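Local structure of UDP-galactopyranose mutase (Deinococcus radiodurans, 3HDQ) at residues H109-I122 and L290-A302. The protein probably interconverts UDP-galactopyranose and UDP-galactofuranose, as an isomerase that uses FAD as its cofactor. Residues are numbered along the deposited sequence; the frame is centred on the assembly and turned at random.
With GDU (galactose-uridine-5'-diphosphate), chain K.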
loop_
_atom_site.group_PDB
_atom_site.type_symbol
_atom_site.label_atom_id
_atom_site.label_comp_id
_atom_site.label_asym_id
_atom_site.label_seq_id
_atom_site.Cartn_x
_atom_site.Cartn_y
_atom_site.Cartn_z
ATOM N N HIS A 109 -4.423 -24.916 -5.758
ATOM C CA HIS A 109 -5.814 -24.450 -5.776
ATOM C C HIS A 109 -6.766 -25.573 -6.184
ATOM O O HIS A 109 -6.458 -26.367 -7.062
ATOM C CB HIS A 109 -5.901 -23.278 -6.775
ATOM C CG HIS A 109 -7.206 -22.532 -6.784
ATOM N ND1 HIS A 109 -7.738 -21.929 -5.665
ATOM C CD2 HIS A 109 -8.040 -22.219 -7.808
ATOM C CE1 HIS A 109 -8.863 -21.310 -5.987
ATOM N NE2 HIS A 109 -9.065 -21.466 -7.286
ATOM N N ARG A 110 -7.923 -25.631 -5.540
ATOM C CA ARG A 110 -8.937 -26.617 -5.878
ATOM C C ARG A 110 -10.287 -25.944 -5.996
ATOM O O ARG A 110 -10.669 -25.129 -5.154
ATOM C CB ARG A 110 -8.986 -27.744 -4.848
ATOM C CG ARG A 110 -7.766 -28.651 -4.916
ATOM C CD ARG A 110 -7.768 -29.665 -3.801
ATOM N NE ARG A 110 -6.828 -30.754 -4.039
ATOM C CZ ARG A 110 -5.584 -30.800 -3.578
ATOM N NH1 ARG A 110 -5.095 -29.799 -2.867
ATOM N NH2 ARG A 110 -4.822 -31.848 -3.846
ATOM N N VAL A 111 -10.994 -26.281 -7.068
ATOM C CA VAL A 111 -12.275 -25.672 -7.368
ATOM C C VAL A 111 -13.374 -26.731 -7.378
ATOM O O VAL A 111 -13.177 -27.848 -7.870
ATOM C CB VAL A 111 -12.229 -24.961 -8.731
ATOM C CG1 VAL A 111 -13.572 -24.264 -9.032
ATOM C CG2 VAL A 111 -11.034 -23.985 -8.790
ATOM N N LEU A 112 -14.524 -26.377 -6.820
ATOM C CA LEU A 112 -15.687 -27.242 -6.857
ATOM C C LEU A 112 -16.780 -26.577 -7.685
ATOM O O LEU A 112 -17.002 -25.373 -7.577
ATOM C CB LEU A 112 -16.184 -27.524 -5.440
ATOM C CG LEU A 112 -15.885 -28.835 -4.703
ATOM C CD1 LEU A 112 -14.650 -29.547 -5.203
ATOM C CD2 LEU A 112 -15.778 -28.568 -3.199
ATOM N N ALA A 113 -17.454 -27.352 -8.527
ATOM C CA ALA A 113 -18.566 -26.812 -9.303
ATOM C C ALA A 113 -19.891 -27.237 -8.692
ATOM O O ALA A 113 -20.074 -28.399 -8.339
ATOM C CB ALA A 113 -18.479 -27.263 -10.757
ATOM N N SER A 114 -20.806 -26.285 -8.564
ATOM C CA SER A 114 -22.132 -26.560 -8.036
ATOM C C SER A 114 -23.057 -27.020 -9.160
ATOM O O SER A 114 -23.465 -26.237 -10.020
ATOM C CB SER A 114 -22.689 -25.326 -7.336
ATOM O OG SER A 114 -24.003 -25.563 -6.875
ATOM N N VAL A 115 -23.371 -28.309 -9.150
ATOM C CA VAL A 115 -24.138 -28.934 -10.218
ATOM C C VAL A 115 -25.054 -29.959 -9.578
ATOM O O VAL A 115 -24.605 -30.769 -8.764
ATOM C CB VAL A 115 -23.189 -29.654 -11.202
ATOM C CG1 VAL A 115 -23.947 -30.663 -12.057
ATOM C CG2 VAL A 115 -22.452 -28.637 -12.072
ATOM N N ASP A 116 -26.335 -29.920 -9.924
ATOM C CA ASP A 116 -27.306 -30.827 -9.315
ATOM C C ASP A 116 -27.233 -30.784 -7.783
ATOM O O ASP A 116 -27.351 -31.812 -7.121
ATOM C CB ASP A 116 -27.086 -32.273 -9.803
ATOM C CG ASP A 116 -27.440 -32.471 -11.277
ATOM O OD1 ASP A 116 -27.973 -31.528 -11.895
ATOM O OD2 ASP A 116 -27.184 -33.576 -11.809
ATOM N N GLY A 117 -27.026 -29.600 -7.222
ATOM C CA GLY A 117 -27.016 -29.430 -5.779
ATOM C C GLY A 117 -25.881 -30.129 -5.045
ATOM O O GLY A 117 -25.923 -30.283 -3.827
ATOM N N GLN A 118 -24.868 -30.556 -5.785
ATOM C CA GLN A 118 -23.676 -31.138 -5.190
ATOM C C GLN A 118 -22.470 -30.282 -5.532
ATOM O O GLN A 118 -22.477 -29.564 -6.533
ATOM C CB GLN A 118 -23.418 -32.525 -5.770
ATOM C CG GLN A 118 -24.523 -33.520 -5.583
ATOM C CD GLN A 118 -24.417 -34.655 -6.589
ATOM O OE1 GLN A 118 -25.164 -34.695 -7.565
ATOM N NE2 GLN A 118 -23.466 -35.559 -6.375
ATOM N N LEU A 119 -21.419 -30.393 -4.724
ATOM C CA LEU A 119 -20.139 -29.762 -5.041
ATOM C C LEU A 119 -19.173 -30.794 -5.614
ATOM O O LEU A 119 -18.707 -31.692 -4.913
ATOM C CB LEU A 119 -19.552 -29.068 -3.812
ATOM C CG LEU A 119 -20.437 -27.933 -3.296
ATOM C CD1 LEU A 119 -19.871 -27.337 -2.004
ATOM C CD2 LEU A 119 -20.608 -26.864 -4.374
ATOM N N LEU A 120 -18.888 -30.655 -6.902
ATOM C CA LEU A 120 -18.148 -31.658 -7.651
ATOM C C LEU A 120 -16.872 -31.073 -8.224
ATOM O O LEU A 120 -16.857 -29.923 -8.626
ATOM C CB LEU A 120 -19.034 -32.182 -8.794
ATOM C CG LEU A 120 -19.837 -33.474 -8.601
ATOM C CD1 LEU A 120 -20.046 -33.797 -7.127
ATOM C CD2 LEU A 120 -21.166 -33.391 -9.348
ATOM N N PRO A 121 -15.803 -31.878 -8.302
ATOM C CA PRO A 121 -14.542 -31.384 -8.856
ATOM C C PRO A 121 -14.681 -30.905 -10.301
ATOM O O PRO A 121 -15.293 -31.582 -11.136
ATOM C CB PRO A 121 -13.626 -32.617 -8.813
ATOM C CG PRO A 121 -14.252 -33.538 -7.824
ATOM C CD PRO A 121 -15.718 -33.294 -7.903
ATOM N N ILE A 122 -14.127 -29.730 -10.569
ATOM C CA ILE A 122 -13.856 -29.266 -11.927
ATOM C C ILE A 122 -12.388 -28.877 -11.875
ATOM O O ILE A 122 -11.966 -28.228 -10.919
ATOM C CB ILE A 122 -14.749 -28.053 -12.308
ATOM C CG1 ILE A 122 -14.449 -27.568 -13.723
ATOM C CG2 ILE A 122 -14.584 -26.909 -11.314
ATOM C CD1 ILE A 122 -15.251 -28.272 -14.784
ATOM N N LEU A 290 -16.368 -21.384 2.888
ATOM C CA LEU A 290 -16.402 -22.328 1.778
ATOM C C LEU A 290 -15.520 -23.513 2.091
ATOM O O LEU A 290 -14.601 -23.401 2.896
ATOM C CB LEU A 290 -15.902 -21.677 0.478
ATOM C CG LEU A 290 -16.514 -20.363 -0.014
ATOM C CD1 LEU A 290 -15.885 -19.919 -1.352
ATOM C CD2 LEU A 290 -18.011 -20.484 -0.162
ATOM N N PRO A 291 -15.785 -24.651 1.438
ATOM C CA PRO A 291 -14.941 -25.842 1.567
ATOM C C PRO A 291 -13.639 -25.791 0.753
ATOM O O PRO A 291 -12.724 -26.513 1.118
ATOM C CB PRO A 291 -15.847 -26.978 1.072
ATOM C CG PRO A 291 -16.855 -26.318 0.188
ATOM C CD PRO A 291 -17.016 -24.904 0.666
ATOM N N THR A 292 -13.549 -24.989 -0.309
ATOM C CA THR A 292 -12.274 -24.809 -1.040
ATOM C C THR A 292 -12.091 -23.352 -1.391
ATOM O O THR A 292 -12.947 -22.529 -1.079
ATOM C CB THR A 292 -12.218 -25.525 -2.414
ATOM O OG1 THR A 292 -13.501 -25.435 -3.053
ATOM C CG2 THR A 292 -11.806 -26.948 -2.293
ATOM N N GLY A 293 -11.004 -23.053 -2.104
ATOM C CA GLY A 293 -10.713 -21.698 -2.549
ATOM C C GLY A 293 -11.808 -21.042 -3.370
ATOM O O GLY A 293 -12.154 -19.885 -3.143
ATOM N N THR A 294 -12.371 -21.792 -4.314
ATOM C CA THR A 294 -13.386 -21.250 -5.205
ATOM C C THR A 294 -14.482 -22.269 -5.495
ATOM O O THR A 294 -14.201 -23.440 -5.774
ATOM C CB THR A 294 -12.749 -20.804 -6.549
ATOM O OG1 THR A 294 -11.759 -19.796 -6.304
ATOM C CG2 THR A 294 -13.800 -20.256 -7.505
ATOM N N VAL A 295 -15.732 -21.818 -5.430
ATOM C CA VAL A 295 -16.861 -22.609 -5.890
ATOM C C VAL A 295 -17.423 -21.976 -7.161
ATOM O O VAL A 295 -17.787 -20.793 -7.143
ATOM C CB VAL A 295 -18.005 -22.658 -4.842
ATOM C CG1 VAL A 295 -19.207 -23.386 -5.418
ATOM C CG2 VAL A 295 -17.553 -23.315 -3.562
ATOM N N ASN A 296 -17.501 -22.751 -8.249
ATOM C CA ASN A 296 -18.092 -22.271 -9.513
ATOM C C ASN A 296 -19.591 -22.536 -9.583
ATOM O O ASN A 296 -20.078 -23.511 -9.014
ATOM C CB ASN A 296 -17.412 -22.899 -10.744
ATOM C CG ASN A 296 -16.018 -22.345 -11.002
ATOM O OD1 ASN A 296 -15.548 -21.440 -10.300
ATOM N ND2 ASN A 296 -15.343 -22.890 -12.008
ATOM N N TYR A 297 -20.318 -21.679 -10.298
ATOM C CA TYR A 297 -21.764 -21.831 -10.450
ATOM C C TYR A 297 -22.191 -21.808 -11.912
ATOM O O TYR A 297 -22.640 -20.787 -12.411
ATOM C CB TYR A 297 -22.500 -20.740 -9.673
ATOM C CG TYR A 297 -22.412 -20.922 -8.177
ATOM C CD1 TYR A 297 -21.452 -20.253 -7.432
ATOM C CD2 TYR A 297 -23.287 -21.777 -7.506
ATOM C CE1 TYR A 297 -21.366 -20.423 -6.055
ATOM C CE2 TYR A 297 -23.209 -21.950 -6.125
ATOM C CZ TYR A 297 -22.248 -21.268 -5.410
ATOM O OH TYR A 297 -22.159 -21.436 -4.046
ATOM N N PRO A 298 -22.075 -22.950 -12.599
ATOM C CA PRO A 298 -22.340 -22.973 -14.039
ATOM C C PRO A 298 -23.807 -22.749 -14.371
ATOM O O PRO A 298 -24.098 -22.307 -15.484
ATOM C CB PRO A 298 -21.949 -24.399 -14.454
ATOM C CG PRO A 298 -21.231 -24.982 -13.296
ATOM C CD PRO A 298 -21.732 -24.280 -12.078
ATOM N N ASN A 299 -24.706 -23.047 -13.429
ATOM C CA ASN A 299 -26.135 -23.162 -13.726
ATOM C C ASN A 299 -27.050 -22.380 -12.788
ATOM O O ASN A 299 -28.262 -22.560 -12.828
ATOM C CB ASN A 299 -26.553 -24.645 -13.691
ATOM C CG ASN A 299 -25.704 -25.504 -14.596
ATOM O OD1 ASN A 299 -25.358 -25.094 -15.709
ATOM N ND2 ASN A 299 -25.345 -26.696 -14.126
ATOM N N ASP A 300 -26.479 -21.536 -11.932
ATOM C CA ASP A 300 -27.261 -20.849 -10.899
ATOM C C ASP A 300 -26.717 -19.465 -10.626
ATOM O O ASP A 300 -25.515 -19.252 -10.718
ATOM C CB ASP A 300 -27.219 -21.640 -9.589
ATOM C CG ASP A 300 -27.949 -22.954 -9.685
ATOM O OD1 ASP A 300 -27.288 -23.996 -9.834
ATOM O OD2 ASP A 300 -29.194 -22.945 -9.632
ATOM N N TYR A 301 -27.599 -18.534 -10.276
ATOM C CA TYR A 301 -27.170 -17.219 -9.807
ATOM C C TYR A 301 -26.604 -16.351 -10.927
ATOM O O TYR A 301 -26.253 -16.853 -11.996
ATOM C CB TYR A 301 -26.126 -17.371 -8.690
ATOM C CG TYR A 301 -26.639 -18.085 -7.460
ATOM C CD1 TYR A 301 -27.670 -17.535 -6.706
ATOM C CD2 TYR A 301 -26.100 -19.301 -7.050
ATOM C CE1 TYR A 301 -28.153 -18.172 -5.583
ATOM C CE2 TYR A 301 -26.577 -19.949 -5.903
ATOM C CZ TYR A 301 -27.603 -19.372 -5.182
ATOM O OH TYR A 301 -28.098 -19.973 -4.058
ATOM N N ALA A 302 -26.509 -15.048 -10.673
ATOM C CA ALA A 302 -25.966 -14.114 -11.666
ATOM C C ALA A 302 -24.449 -14.116 -11.650
ATOM O O ALA A 302 -23.818 -13.759 -12.644
ATOM C CB ALA A 302 -26.499 -12.707 -11.434
HETATM N N1 GDU K . -15.343 -22.976 -17.807
HETATM C C2 GDU K . -16.466 -23.448 -17.523
HETATM N N3 GDU K . -17.027 -23.949 -16.507
HETATM C C4 GDU K . -16.227 -23.983 -15.427
HETATM C C5 GDU K . -14.848 -23.458 -15.570
HETATM C C6 GDU K . -14.464 -22.965 -16.765
HETATM O O2 GDU K . -17.351 -23.402 -18.633
HETATM O O4 GDU K . -16.633 -24.408 -14.348
HETATM C C1D GDU K . -14.992 -22.434 -19.089
HETATM C C2D GDU K . -15.424 -20.985 -19.418
HETATM O O2D GDU K . -15.583 -20.767 -20.815
HETATM C C3D GDU K . -14.256 -20.211 -18.842
HETATM C C4D GDU K . -13.114 -21.058 -19.399
HETATM O O4D GDU K . -13.574 -22.412 -19.339
HETATM O O3D GDU K . -14.250 -18.863 -19.306
HETATM C C5D GDU K . -11.726 -20.763 -18.851
HETATM O O5D GDU K . -11.827 -21.090 -17.453
HETATM P PA GDU K . -10.972 -20.337 -16.334
HETATM O O1A GDU K . -11.074 -21.125 -15.074
HETATM O O2A GDU K . -9.569 -20.313 -16.777
HETATM O O3A GDU K . -11.587 -18.902 -16.039
HETATM P PB GDU K . -10.719 -17.696 -15.493
HETATM O O1B GDU K . -11.734 -16.617 -15.427
HETATM O O2B GDU K . -9.620 -17.209 -16.362
HETATM O O3B GDU K . -10.189 -17.910 -13.992
HETATM C "C1'" GDU K . -9.154 -17.283 -13.208
HETATM C "C2'" GDU K . -7.805 -17.960 -13.526
HETATM C "C3'" GDU K . -8.062 -19.482 -13.430
HETATM C "C4'" GDU K . -8.329 -19.824 -11.933
HETATM C "C5'" GDU K . -9.465 -18.901 -11.410
HETATM C "C6'" GDU K . -9.632 -18.935 -9.865
HETATM O "O2'" GDU K . -7.284 -17.537 -14.800
HETATM O "O3'" GDU K . -6.921 -20.187 -13.970
HETATM O "O4'" GDU K . -7.101 -19.617 -11.203
HETATM O "O5'" GDU K . -9.486 -17.503 -11.815
HETATM O "O6'" GDU K . -10.710 -19.803 -9.440
HETATM O O HOH W 1 -8.581 -24.366 -2.697
HETATM O O HOH W 2 -24.687 -23.950 -10.610
HETATM O O HOH W 3 -26.207 -24.064 -7.231
HETATM O O HOH W 4 -26.893 -27.818 -11.883
HETATM O O HOH W 5 -26.561 -26.954 -8.595
#
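L112 and S114 of strand 111-115 join strand 294-296 in parallel register: L112 N donates to T294 O (3.1 Å), L112 O accepts N296 N (2.8 Å), and S114 N reaches N296 O (2.9 Å, 169° at the hydrogen). V111, A113, T294 and N296 turn their side chains to one face of the sheet, L112 and V295 to the other. On the first face lies the substrate, UDP-galactose. H109, with CG anti to the backbone N (chi1 -171°), presents the NE2 edge of its imidazole to the galactose, and NE2 and GDU O6' are hydrogen-bonded at 3.2 Å. T294 OG1, near the plane of the same ring, makes a weak hydrogen bond to O6' and a further one to S307, while Y107 holds ND1 of H109. Were H109 an alanine, the sugar hydroxyl would probably lose one of these two partners and the Y107 hydroxyl its imidazole mate. This pairing lies within a mixed sheet, where the hairpin 111-122, closed by a type I' turn, is added beside 294-296, with 305-308 on that strand's other side. Further along, while H109 and T294 bond the galactose, N296 ND2 donates to uracil O4 of the nucleotide (3.1 Å), its carboxamide lying across V111 CG1. On the face of L112 and V295, L119 CD2 meets V295 CG1 and its CD1 meets P291 CG, both at 3.9 Å. At the start of the turn, V115 CG2 packs against P298 CG, and one water bridges S114 O, N299 N and D300 OD1.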